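Local atomic coordinates of MSM0273 (Mycobacterium smegmatis, PDB entry 5L37), a protein that assembles into a pentameric shell protein of the mycobacterial RMM microcompartment and probably closes the vertices of the polyhedral shell. Residues 27-30 and 31-34. Residues are numbered along the deposited sequence; the frame is centred on the assembly and turned at random.
Sequences VEVE and GTGS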
loop_
_atom_site.group_PDB
_atom_site.type_symbol
_atom_site.label_atom_id
_atom_site.label_comp_id
_atom_site.label_asym_id
_atom_site.label_seq_id
_atom_site.Cartn_x
_atom_site.Cartn_y
_atom_site.Cartn_z
ATOM N N VAL C 27 -12.612 9.738 -9.914
ATOM C CA VAL C 27 -12.855 8.525 -10.699
ATOM C C VAL C 27 -13.671 7.568 -9.845
ATOM O O VAL C 27 -13.644 7.646 -8.620
ATOM C CB VAL C 27 -11.548 7.835 -11.158
ATOM C CG1 VAL C 27 -10.683 8.824 -11.971
ATOM C CG2 VAL C 27 -10.751 7.215 -9.944
ATOM N N GLU C 28 -14.381 6.668 -10.504
ATOM C CA GLU C 28 -15.145 5.639 -9.839
ATOM C C GLU C 28 -14.611 4.293 -10.308
ATOM O O GLU C 28 -14.535 4.024 -11.517
ATOM C CB GLU C 28 -16.622 5.784 -10.165
ATOM C CG GLU C 28 -17.463 4.695 -9.595
ATOM C CD GLU C 28 -18.936 4.976 -9.733
ATOM O OE1 GLU C 28 -19.324 6.024 -10.302
ATOM O OE2 GLU C 28 -19.712 4.114 -9.288
ATOM N N VAL C 29 -14.215 3.468 -9.359
ATOM C CA VAL C 29 -13.605 2.190 -9.689
ATOM C C VAL C 29 -14.668 1.238 -10.212
ATOM O O VAL C 29 -15.750 1.116 -9.634
ATOM C CB VAL C 29 -12.878 1.581 -8.452
ATOM C CG1 VAL C 29 -12.263 0.238 -8.811
ATOM C CG2 VAL C 29 -11.792 2.506 -7.982
ATOM N N GLU C 30 -14.359 0.568 -11.323
ATOM C CA GLU C 30 -15.315 -0.308 -11.990
ATOM C C GLU C 30 -15.630 -1.470 -11.042
ATOM O O GLU C 30 -14.747 -1.993 -10.375
ATOM C CB GLU C 30 -14.697 -0.871 -13.285
ATOM C CG GLU C 30 -14.423 0.089 -14.444
ATOM C CD GLU C 30 -15.626 0.719 -15.092
ATOM O OE1 GLU C 30 -16.778 0.450 -14.675
ATOM O OE2 GLU C 30 -15.394 1.488 -16.051
ATOM N N GLY C 31 -16.888 -1.851 -10.942
ATOM C CA GLY C 31 -17.236 -2.980 -10.099
ATOM C C GLY C 31 -17.423 -2.708 -8.624
ATOM O O GLY C 31 -18.366 -3.204 -8.040
ATOM N N THR C 32 -16.547 -1.928 -8.005
ATOM C CA THR C 32 -16.723 -1.673 -6.587
ATOM C C THR C 32 -17.558 -0.409 -6.393
ATOM O O THR C 32 -18.222 -0.247 -5.384
ATOM C CB THR C 32 -15.377 -1.503 -5.845
ATOM O OG1 THR C 32 -14.740 -0.309 -6.314
ATOM C CG2 THR C 32 -14.456 -2.693 -6.105
ATOM N N GLY C 33 -17.479 0.507 -7.352
ATOM C CA GLY C 33 -18.152 1.788 -7.224
ATOM C C GLY C 33 -17.398 2.733 -6.291
ATOM O O GLY C 33 -17.820 3.868 -6.082
ATOM N N SER C 34 -16.267 2.291 -5.743
ATOM C CA SER C 34 -15.493 3.167 -4.866
ATOM C C SER C 34 -14.994 4.379 -5.593
ATOM O O SER C 34 -14.596 4.283 -6.738
ATOM C CB SER C 34 -14.294 2.452 -4.246
ATOM O OG SER C 34 -14.738 1.451 -3.357
#
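The carbonyl oxygen of S34 takes a hydrogen bond from V29 N and a weaker C-H...O contact from E28 CA, both in strand 23-29. The bond from V29 N to S34 O is nearly straight, 2.8 Å long and 176° at the hydrogen. E28 CA lies 3.4 Å from the same S34 O. V29 O in turn accepts from G33 N at 2.9 Å, with the donor tilted from the carbonyl plane. One residue thus pairs with two consecutive ones, and with G33 at positive phi (77°) and psi near zero this fits a G1 beta bulge closing the hairpin. At the tip the chain doubles back through G31, where T32 N bonds weakly to E30 O as in a classic gamma turn.

T32 OG1 accepts from S34 N at 3.1 Å, an ST turn; S34 OG adds a weak bond to the same T32 OG1. Rotated between backbone N and carbonyl carbon (chi1 66°), this oxygen also rests on V29 CB, 3.4 Å from T32 OG1, while V29 CG2 lies against S34 O. The extended side chain of E28 runs alongside G33, with E28 OE2 3.5 Å from G33 CA, and its other oxygen, OE1, forms a salt bridge with R35.

The turn links strands 23-29 and 35-40, two antiparallel neighbours at one side of the sheet within this chain. On the other flank of 23-29 lies strand 2-9, where E28 and E30 make backbone bonds to T5 and R3 and V29 packs on L2.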